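Local structure of polyhedrin (Simulium ubiquitum cypovirus, 5A9A) at residues 115-123 with 139-150; 211-219 with 225-234. The protein probably forms the crystalline matrix of the viral occlusion bodies (polyhedra), the microcrystals in which cypoviruses embed their particles, and binds UTP in these crystals. One frame throughout, in Å; residues are numbered along the deposited sequence.

Contact 1. Residues 115-123 with 139-150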
loop_
_atom_site.group_PDB
_atom_site.type_symbol
_atom_site.label_atom_id
_atom_site.label_comp_id
_atom_site.label_asym_id
_atom_site.label_seq_id
_atom_site.Cartn_x
_atom_site.Cartn_y
_atom_site.Cartn_z
ATOM N N CYS A 115 15.270 -14.761 -5.894
ATOM C CA CYS A 115 15.449 -16.018 -5.178
ATOM C C CYS A 115 14.288 -16.946 -5.511
ATOM O O CYS A 115 13.270 -16.961 -4.817
ATOM C CB CYS A 115 15.507 -15.778 -3.668
ATOM S SG CYS A 115 15.842 -17.269 -2.698
ATOM N N TRP A 116 14.452 -17.720 -6.578
ATOM C CA TRP A 116 13.366 -18.525 -7.117
ATOM C C TRP A 116 12.842 -19.528 -6.099
ATOM O O TRP A 116 11.659 -19.862 -6.099
ATOM C CB TRP A 116 13.835 -19.225 -8.393
ATOM C CG TRP A 116 14.223 -18.245 -9.448
ATOM C CD1 TRP A 116 15.480 -17.983 -9.909
ATOM C CD2 TRP A 116 13.341 -17.368 -10.156
ATOM N NE1 TRP A 116 15.433 -16.999 -10.868
ATOM C CE2 TRP A 116 14.131 -16.604 -11.037
ATOM C CE3 TRP A 116 11.958 -17.156 -10.130
ATOM C CZ2 TRP A 116 13.583 -15.648 -11.896
ATOM C CZ3 TRP A 116 11.415 -16.201 -10.974
ATOM C CH2 TRP A 116 12.226 -15.461 -11.849
ATOM N N GLU A 117 13.728 -19.995 -5.227
ATOM C CA GLU A 117 13.348 -20.899 -4.149
ATOM C C GLU A 117 12.280 -20.289 -3.238
ATOM O O GLU A 117 11.434 -21.002 -2.696
ATOM C CB GLU A 117 14.588 -21.266 -3.329
ATOM C CG GLU A 117 14.310 -21.635 -1.885
ATOM C CD GLU A 117 15.583 -21.924 -1.111
ATOM O OE1 GLU A 117 16.680 -21.640 -1.637
ATOM O OE2 GLU A 117 15.485 -22.430 0.028
ATOM N N ASN A 118 12.318 -18.971 -3.071
ATOM C CA ASN A 118 11.418 -18.292 -2.142
ATOM C C ASN A 118 10.242 -17.598 -2.822
ATOM O O ASN A 118 9.437 -16.938 -2.162
ATOM C CB ASN A 118 12.200 -17.282 -1.298
ATOM C CG ASN A 118 12.958 -17.939 -0.161
ATOM O OD1 ASN A 118 13.033 -19.164 -0.079
ATOM N ND2 ASN A 118 13.523 -17.127 0.723
ATOM N N VAL A 119 10.148 -17.746 -4.138
ATOM C CA VAL A 119 9.021 -17.200 -4.882
ATOM C C VAL A 119 7.727 -17.921 -4.508
ATOM O O VAL A 119 7.699 -19.147 -4.367
ATOM C CB VAL A 119 9.250 -17.315 -6.407
ATOM C CG1 VAL A 119 7.947 -17.107 -7.171
ATOM C CG2 VAL A 119 10.306 -16.319 -6.858
ATOM N N ARG A 120 6.662 -17.147 -4.336
ATOM C CA ARG A 120 5.337 -17.701 -4.096
ATOM C C ARG A 120 4.329 -16.995 -4.990
ATOM O O ARG A 120 4.250 -15.768 -4.992
ATOM C CB ARG A 120 4.918 -17.515 -2.635
ATOM C CG ARG A 120 5.861 -18.122 -1.604
ATOM C CD ARG A 120 5.854 -19.641 -1.630
ATOM N NE ARG A 120 6.636 -20.199 -0.528
ATOM C CZ ARG A 120 7.923 -20.532 -0.608
ATOM N NH1 ARG A 120 8.589 -20.380 -1.746
ATOM N NH2 ARG A 120 8.545 -21.025 0.455
ATOM N N VAL A 121 3.574 -17.773 -5.757
ATOM C CA VAL A 121 2.450 -17.250 -6.524
ATOM C C VAL A 121 1.247 -18.129 -6.236
ATOM O O VAL A 121 1.258 -19.326 -6.522
ATOM C CB VAL A 121 2.727 -17.241 -8.036
ATOM C CG1 VAL A 121 1.490 -16.779 -8.797
ATOM C CG2 VAL A 121 3.919 -16.349 -8.359
ATOM N N GLU A 122 0.207 -17.538 -5.662
ATOM C CA GLU A 122 -0.922 -18.327 -5.197
ATOM C C GLU A 122 -2.247 -17.807 -5.735
ATOM O O GLU A 122 -2.561 -16.622 -5.620
ATOM C CB GLU A 122 -0.946 -18.348 -3.667
ATOM C CG GLU A 122 -1.898 -19.378 -3.081
ATOM C CD GLU A 122 -1.575 -19.711 -1.634
ATOM O OE1 GLU A 122 -1.761 -18.835 -0.763
ATOM O OE2 GLU A 122 -1.132 -20.851 -1.369
ATOM N N VAL A 123 -3.013 -18.708 -6.337
ATOM C CA VAL A 123 -4.365 -18.391 -6.770
ATOM C C VAL A 123 -5.293 -18.614 -5.587
ATOM O O VAL A 123 -5.538 -19.749 -5.178
ATOM C CB VAL A 123 -4.795 -19.271 -7.955
ATOM C CG1 VAL A 123 -6.185 -18.880 -8.429
ATOM C CG2 VAL A 123 -3.788 -19.152 -9.088
ATOM N N ALA A 139 -0.147 -18.075 5.434
ATOM C CA ALA A 139 0.498 -17.169 4.492
ATOM C C ALA A 139 0.464 -17.785 3.101
ATOM O O ALA A 139 0.058 -17.141 2.131
ATOM C CB ALA A 139 1.934 -16.898 4.915
ATOM N N TRP A 140 0.891 -19.042 3.013
ATOM C CA TRP A 140 0.872 -19.776 1.754
ATOM C C TRP A 140 0.397 -21.205 1.994
ATOM O O TRP A 140 0.572 -21.747 3.084
ATOM C CB TRP A 140 2.267 -19.779 1.126
ATOM C CG TRP A 140 2.866 -18.412 1.032
ATOM C CD1 TRP A 140 3.820 -17.876 1.848
ATOM C CD2 TRP A 140 2.544 -17.401 0.069
ATOM N NE1 TRP A 140 4.113 -16.591 1.451
ATOM C CE2 TRP A 140 3.342 -16.275 0.362
ATOM C CE3 TRP A 140 1.655 -17.335 -1.010
ATOM C CZ2 TRP A 140 3.276 -15.097 -0.384
ATOM C CZ3 TRP A 140 1.592 -16.165 -1.752
ATOM C CH2 TRP A 140 2.401 -15.062 -1.435
ATOM N N GLY A 141 -0.201 -21.810 0.972
ATOM C CA GLY A 141 -0.788 -23.133 1.108
ATOM C C GLY A 141 -0.133 -24.181 0.228
ATOM O O GLY A 141 0.827 -23.894 -0.490
ATOM N N PRO A 142 -0.661 -25.414 0.272
ATOM C CA PRO A 142 -0.115 -26.561 -0.463
ATOM C C PRO A 142 -0.341 -26.499 -1.977
ATOM O O PRO A 142 0.252 -27.295 -2.704
ATOM C CB PRO A 142 -0.867 -27.754 0.140
ATOM C CG PRO A 142 -2.127 -27.183 0.681
ATOM C CD PRO A 142 -1.808 -25.786 1.117
ATOM N N ARG A 143 -1.178 -25.574 -2.438
ATOM C CA ARG A 143 -1.454 -25.431 -3.867
ATOM C C ARG A 143 -0.717 -24.228 -4.454
ATOM O O ARG A 143 -0.954 -23.837 -5.597
ATOM C CB ARG A 143 -2.958 -25.289 -4.104
ATOM C CG ARG A 143 -3.758 -26.508 -3.680
ATOM C CD ARG A 143 -5.238 -26.190 -3.518
ATOM N NE ARG A 143 -6.024 -26.587 -4.685
ATOM C CZ ARG A 143 -6.464 -25.752 -5.624
ATOM N NH1 ARG A 143 -6.204 -24.451 -5.552
ATOM N NH2 ARG A 143 -7.174 -26.222 -6.643
ATOM N N CYS A 144 0.174 -23.649 -3.660
ATOM C CA CYS A 144 0.953 -22.492 -4.078
ATOM C C CYS A 144 1.909 -22.836 -5.218
ATOM O O CYS A 144 2.529 -23.897 -5.211
ATOM C CB CYS A 144 1.751 -21.967 -2.881
ATOM S SG CYS A 144 2.483 -20.349 -3.119
ATOM N N TYR A 145 2.021 -21.940 -6.198
ATOM C CA TYR A 145 3.031 -22.075 -7.246
ATOM C C TYR A 145 4.396 -21.677 -6.693
ATOM O O TYR A 145 4.499 -20.733 -5.908
ATOM C CB TYR A 145 2.708 -21.180 -8.447
ATOM C CG TYR A 145 1.541 -21.632 -9.297
ATOM C CD1 TYR A 145 0.231 -21.348 -8.928
ATOM C CD2 TYR A 145 1.751 -22.317 -10.491
ATOM C CE1 TYR A 145 -0.838 -21.752 -9.716
ATOM C CE2 TYR A 145 0.690 -22.724 -11.281
ATOM C CZ TYR A 145 -0.600 -22.436 -10.891
ATOM O OH TYR A 145 -1.658 -22.833 -11.678
ATOM N N LYS A 146 5.440 -22.388 -7.111
ATOM C CA LYS A 146 6.799 -22.082 -6.676
ATOM C C LYS A 146 7.665 -21.669 -7.867
ATOM O O LYS A 146 7.267 -21.826 -9.021
ATOM C CB LYS A 146 7.421 -23.292 -5.970
ATOM C CG LYS A 146 6.540 -23.906 -4.882
ATOM C CD LYS A 146 6.425 -23.004 -3.658
ATOM C CE LYS A 146 5.313 -23.476 -2.726
ATOM N NZ LYS A 146 5.512 -24.875 -2.246
ATOM N N GLY A 147 8.851 -21.146 -7.574
ATOM C CA GLY A 147 9.757 -20.659 -8.598
ATOM C C GLY A 147 10.107 -21.681 -9.665
ATOM O O GLY A 147 10.242 -21.337 -10.842
ATOM N N SER A 148 10.253 -22.938 -9.261
ATOM C CA SER A 148 10.668 -23.991 -10.181
ATOM C C SER A 148 9.528 -24.397 -11.107
ATOM O O SER A 148 9.717 -25.197 -12.023
ATOM C CB SER A 148 11.165 -25.212 -9.407
ATOM O OG SER A 148 10.147 -25.737 -8.573
ATOM N N GLN A 149 8.348 -23.837 -10.867
ATOM C CA GLN A 149 7.176 -24.148 -11.671
ATOM C C GLN A 149 6.995 -23.106 -12.768
ATOM O O GLN A 149 6.177 -23.276 -13.672
ATOM C CB GLN A 149 5.934 -24.202 -10.788
ATOM C CG GLN A 149 4.958 -25.294 -11.172
ATOM C CD GLN A 149 3.786 -25.387 -10.224
ATOM O OE1 GLN A 149 3.939 -25.230 -9.015
ATOM N NE2 GLN A 149 2.604 -25.641 -10.768
ATOM N N MET A 150 7.761 -22.024 -12.678
ATOM C CA MET A 150 7.762 -21.003 -13.711
ATOM C C MET A 150 8.734 -21.422 -14.803
ATOM O O MET A 150 9.863 -21.822 -14.521
ATOM C CB MET A 150 8.172 -19.652 -13.130
ATOM C CG MET A 150 7.370 -19.245 -11.902
ATOM S SD MET A 150 7.681 -17.545 -11.386
ATOM C CE MET A 150 7.120 -16.640 -12.831
HETATM O O HOH W 1 9.470 -21.090 -4.920
HETATM O O HOH W 2 -2.649 -23.264 -1.579
HETATM O O HOH W 3 -2.347 -21.392 -6.515
#

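Contact 2. Residues 211-219 with 225-234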
loop_
_atom_site.group_PDB
_atom_site.type_symbol
_atom_site.label_atom_id
_atom_site.label_comp_id
_atom_site.label_asym_id
_atom_site.label_seq_id
_atom_site.Cartn_x
_atom_site.Cartn_y
_atom_site.Cartn_z
ATOM N N GLU A 211 -1.896 -10.128 -29.130
ATOM C CA GLU A 211 -0.631 -10.712 -28.687
ATOM C C GLU A 211 0.573 -10.133 -29.424
ATOM O O GLU A 211 1.686 -10.144 -28.900
ATOM C CB GLU A 211 -0.643 -12.234 -28.823
ATOM C CG GLU A 211 0.581 -12.880 -28.190
ATOM C CD GLU A 211 0.513 -14.396 -28.154
ATOM O OE1 GLU A 211 -0.209 -14.987 -28.984
ATOM O OE2 GLU A 211 1.184 -14.992 -27.288
ATOM N N GLY A 212 0.357 -9.630 -30.634
ATOM C CA GLY A 212 1.422 -8.978 -31.375
ATOM C C GLY A 212 1.899 -7.737 -30.647
ATOM O O GLY A 212 3.101 -7.518 -30.493
ATOM N N ASP A 213 0.949 -6.923 -30.198
ATOM C CA ASP A 213 1.259 -5.722 -29.436
ATOM C C ASP A 213 1.916 -6.083 -28.103
ATOM O O ASP A 213 2.779 -5.359 -27.605
ATOM C CB ASP A 213 -0.017 -4.914 -29.183
ATOM C CG ASP A 213 -0.602 -4.331 -30.461
ATOM O OD1 ASP A 213 -0.106 -4.678 -31.554
ATOM O OD2 ASP A 213 -1.560 -3.534 -30.377
ATOM N N LEU A 214 1.496 -7.205 -27.528
ATOM C CA LEU A 214 2.041 -7.658 -26.253
ATOM C C LEU A 214 3.490 -8.115 -26.404
ATOM O O LEU A 214 4.350 -7.743 -25.607
ATOM C CB LEU A 214 1.187 -8.790 -25.680
ATOM C CG LEU A 214 1.694 -9.429 -24.384
ATOM C CD1 LEU A 214 1.926 -8.376 -23.306
ATOM C CD2 LEU A 214 0.712 -10.481 -23.902
ATOM N N ILE A 215 3.758 -8.921 -27.426
ATOM C CA ILE A 215 5.120 -9.375 -27.690
ATOM C C ILE A 215 6.028 -8.167 -27.882
ATOM O O ILE A 215 7.148 -8.129 -27.373
ATOM C CB ILE A 215 5.198 -10.266 -28.945
ATOM C CG1 ILE A 215 4.436 -11.574 -28.725
ATOM C CG2 ILE A 215 6.644 -10.577 -29.284
ATOM C CD1 ILE A 215 4.306 -12.422 -29.979
ATOM N N ASP A 216 5.531 -7.181 -28.619
ATOM C CA ASP A 216 6.274 -5.948 -28.860
ATOM C C ASP A 216 6.631 -5.252 -27.543
ATOM O O ASP A 216 7.765 -4.803 -27.353
ATOM C CB ASP A 216 5.453 -5.015 -29.757
ATOM C CG ASP A 216 6.246 -3.818 -30.244
ATOM O OD1 ASP A 216 6.326 -2.813 -29.508
ATOM O OD2 ASP A 216 6.780 -3.876 -31.372
ATOM N N TYR A 217 5.662 -5.166 -26.635
ATOM C CA TYR A 217 5.879 -4.541 -25.329
ATOM C C TYR A 217 6.941 -5.286 -24.525
ATOM O O TYR A 217 7.863 -4.682 -23.979
ATOM C CB TYR A 217 4.570 -4.504 -24.537
ATOM C CG TYR A 217 4.682 -3.871 -23.162
ATOM C CD1 TYR A 217 4.505 -2.503 -22.989
ATOM C CD2 TYR A 217 4.943 -4.644 -22.036
ATOM C CE1 TYR A 217 4.597 -1.921 -21.736
ATOM C CE2 TYR A 217 5.040 -4.071 -20.780
ATOM C CZ TYR A 217 4.865 -2.711 -20.636
ATOM O OH TYR A 217 4.956 -2.134 -19.389
ATOM N N MET A 218 6.805 -6.603 -24.454
ATOM C CA MET A 218 7.718 -7.415 -23.659
ATOM C C MET A 218 9.145 -7.313 -24.204
ATOM O O MET A 218 10.112 -7.256 -23.445
ATOM C CB MET A 218 7.244 -8.869 -23.627
ATOM C CG MET A 218 5.853 -9.038 -23.019
ATOM S SD MET A 218 5.737 -8.424 -21.322
ATOM C CE MET A 218 6.639 -9.704 -20.440
ATOM N N GLN A 219 9.270 -7.276 -25.524
ATOM C CA GLN A 219 10.572 -7.125 -26.159
ATOM C C GLN A 219 11.134 -5.712 -25.979
ATOM O O GLN A 219 12.345 -5.533 -25.838
ATOM C CB GLN A 219 10.486 -7.500 -27.642
ATOM C CG GLN A 219 10.228 -8.986 -27.852
ATOM C CD GLN A 219 10.219 -9.403 -29.309
ATOM O OE1 GLN A 219 9.868 -8.622 -30.192
ATOM N NE2 GLN A 219 10.604 -10.649 -29.564
ATOM N N TYR A 225 9.000 -13.441 -22.203
ATOM C CA TYR A 225 7.662 -13.763 -22.665
ATOM C C TYR A 225 7.666 -15.024 -23.508
ATOM O O TYR A 225 8.519 -15.198 -24.373
ATOM C CB TYR A 225 7.082 -12.611 -23.486
ATOM C CG TYR A 225 5.663 -12.871 -23.936
ATOM C CD1 TYR A 225 4.603 -12.757 -23.044
ATOM C CD2 TYR A 225 5.383 -13.235 -25.246
ATOM C CE1 TYR A 225 3.305 -13.004 -23.444
ATOM C CE2 TYR A 225 4.085 -13.480 -25.656
ATOM C CZ TYR A 225 3.051 -13.362 -24.752
ATOM O OH TYR A 225 1.758 -13.603 -25.155
ATOM N N ILE A 226 6.702 -15.898 -23.242
ATOM C CA ILE A 226 6.478 -17.084 -24.051
ATOM C C ILE A 226 5.097 -16.940 -24.670
ATOM O O ILE A 226 4.109 -16.775 -23.954
ATOM C CB ILE A 226 6.545 -18.361 -23.194
ATOM C CG1 ILE A 226 7.773 -18.316 -22.279
ATOM C CG2 ILE A 226 6.568 -19.595 -24.083
ATOM C CD1 ILE A 226 8.018 -19.597 -21.510
ATOM N N ASP A 227 5.019 -16.982 -25.996
ATOM C CA ASP A 227 3.764 -16.685 -26.673
ATOM C C ASP A 227 2.806 -17.868 -26.646
ATOM O O ASP A 227 3.127 -18.930 -26.114
ATOM C CB ASP A 227 4.010 -16.214 -28.112
ATOM C CG ASP A 227 4.675 -17.271 -28.977
ATOM O OD1 ASP A 227 4.339 -18.468 -28.841
ATOM O OD2 ASP A 227 5.521 -16.893 -29.814
ATOM N N SER A 228 1.626 -17.671 -27.222
ATOM C CA SER A 228 0.557 -18.664 -27.163
ATOM C C SER A 228 0.928 -19.980 -27.846
ATOM O O SER A 228 0.266 -20.997 -27.640
ATOM C CB SER A 228 -0.719 -18.097 -27.790
ATOM O OG SER A 228 -0.478 -17.631 -29.108
ATOM N N ALA A 229 1.979 -19.953 -28.660
ATOM C CA ALA A 229 2.453 -21.161 -29.330
ATOM C C ALA A 229 3.619 -21.779 -28.560
ATOM O O ALA A 229 4.302 -22.675 -29.060
ATOM C CB ALA A 229 2.866 -20.844 -30.755
ATOM N N ALA A 230 3.833 -21.292 -27.342
ATOM C CA ALA A 230 4.880 -21.804 -26.462
ATOM C C ALA A 230 6.288 -21.488 -26.964
ATOM O O ALA A 230 7.240 -22.185 -26.617
ATOM C CB ALA A 230 4.718 -23.308 -26.263
ATOM N N VAL A 231 6.423 -20.441 -27.775
ATOM C CA VAL A 231 7.739 -20.012 -28.234
ATOM C C VAL A 231 8.257 -18.864 -27.377
ATOM O O VAL A 231 7.542 -17.895 -27.124
ATOM C CB VAL A 231 7.718 -19.549 -29.703
ATOM C CG1 VAL A 231 9.118 -19.136 -30.143
ATOM C CG2 VAL A 231 7.180 -20.647 -30.605
ATOM N N VAL A 232 9.502 -18.979 -26.932
ATOM C CA VAL A 232 10.141 -17.911 -26.176
ATOM C C VAL A 232 10.527 -16.780 -27.123
ATOM O O VAL A 232 11.434 -16.930 -27.941
ATOM C CB VAL A 232 11.406 -18.410 -25.454
ATOM C CG1 VAL A 232 12.034 -17.286 -24.643
ATOM C CG2 VAL A 232 11.076 -19.597 -24.555
ATOM N N ASP A 233 9.837 -15.650 -27.008
ATOM C CA ASP A 233 10.074 -14.513 -27.892
ATOM C C ASP A 233 10.996 -13.486 -27.244
ATOM O O ASP A 233 11.661 -12.714 -27.932
ATOM C CB ASP A 233 8.745 -13.855 -28.273
ATOM C CG ASP A 233 7.873 -14.760 -29.121
ATOM O OD1 ASP A 233 8.415 -15.430 -30.023
ATOM O OD2 ASP A 233 6.650 -14.806 -28.878
ATOM N N CYS A 234 11.027 -13.481 -25.917
ATOM C CA CYS A 234 11.910 -12.597 -25.169
ATOM C C CYS A 234 12.365 -13.315 -23.908
ATOM O O CYS A 234 11.565 -13.977 -23.252
ATOM C CB CYS A 234 11.186 -11.298 -24.808
ATOM S SG CYS A 234 12.233 -10.054 -24.029
#

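Contact 1. Residues 115-123 with 139-150
Arg-120 lays its aliphatic stem over one face of the Trp-140 indole: CB sits almost exactly above the six-membered ring, 3.4 Å from its centroid, a CH-pi contact. Beyond CG the chain folds back (chi2 -69°), which carries the guanidinium off the indole to the backbone of its own segment. There NH1 donates to Glu-117 O (3.1 Å) and to Val-119 O, both acceptors lying in the guanidinium plane, while CD of Lys-146 covers one face. Arginine suits this place because its stem is apolar and one nitrogen of its end can serve two carbonyls.

On the opposite face of the sheet, Val-121 packs on Ile-108 and Tyr-145 on Leu-160; their backbones form an antiparallel hydrogen-bonded pair, Val-121 N to Tyr-145 O and Tyr-145 N to Val-121 O (2.7 Å). Having no CB, Gly-147 can bring its CA to 3.2 Å from Trp-116 O, and a water links Gly-147 N to the Trp-116 and Val-119 carbonyls. Met-150 SD makes an oblique Met-aromatic contact with the Trp-116 ring.

Glu-122, extended beyond CG, separately ties the Gly-141 to Cys-144 type I turn to strand 120-124. Its OE2 accepts from Gly-141 N at 2.7 Å on the syn lone pair, and a water joins that oxygen to Arg-143 N. These donors, with Asn-130 at OE1, would probably favour the carboxylate, whereas nearby Glu-124 would oppose it, so the balance stays open.

Contact 2. Residues 211-219 with 225-234
One carboxylate, that of Glu-211 in the first turn of helix 211-221, takes three hydrogen bonds from the hairpin that follows the helix. Glu-211 OE2 accepts from Tyr-225 OH at 2.6 Å, on its anti side, and from Ser-228 N at 2.7 Å on its syn lone pair; Glu-211 OE1 uses its own syn lone pair for Ser-228 OG. With CG swung opposite the backbone N (chi1 -172°) and the chain extended, glutamate has the length to reach the turn, its carboxylate standing almost perpendicular to the tyrosine ring (89°).

Tyr-225, on the first strand of the hairpin, turns its apolar ring against the helix. Leu-214 CD2 comes to 3.6 Å from Tyr-225 CE1, Ile-215 CG1 reaches Tyr-225 CE2, and Met-218 packs CB against the tyrosine CB, all three side chains crossing Tyr-225 at about a right angle. Phe-159 of the neighbouring sheet meets the same ring with its plane steeply inclined. At the other end of the helix segment, Gln-219 NE2 donates to Asp-233 O at 2.8 Å, from above the carbonyl plane.

The hairpin has its own stiffening. Asp-227 OD1 accepts from Ala-229 N, an Asx turn, and from Val-231 N on the opposite face of its carboxylate, while Asp-233 and Cys-234 together face Tyr-225 in a classic beta bulge. Asp-227 OD2 and Asp-233 OD2 lie only 2.6 Å apart, so one of these acids probably carries a proton; Glu-211, given three donors, is more likely to remain charged.

How the contacts relate
Going from the N terminus, contact 1 comes first: strand 120-124 runs out, fourteen mostly irregular residues, 125-138, follow, and the chain returns at 139-150 to add edge strand 145-146 to the four-stranded sheet. The chain then passes through strands 151-152, 157-163, 170-176 and 201-208 before contact 2 closes a much shorter loop of five residues, folding hairpin 225-234 back on helix 211-221. The two contacts are in series, neither nesting nor crossing, with centres about 23 Å apart. Strands 105-111 and 157-163 of the six-stranded sheet link them: Met-150 and Val-121 pack on that sheet in contact 1, Leu-214 and Tyr-225 in contact 2.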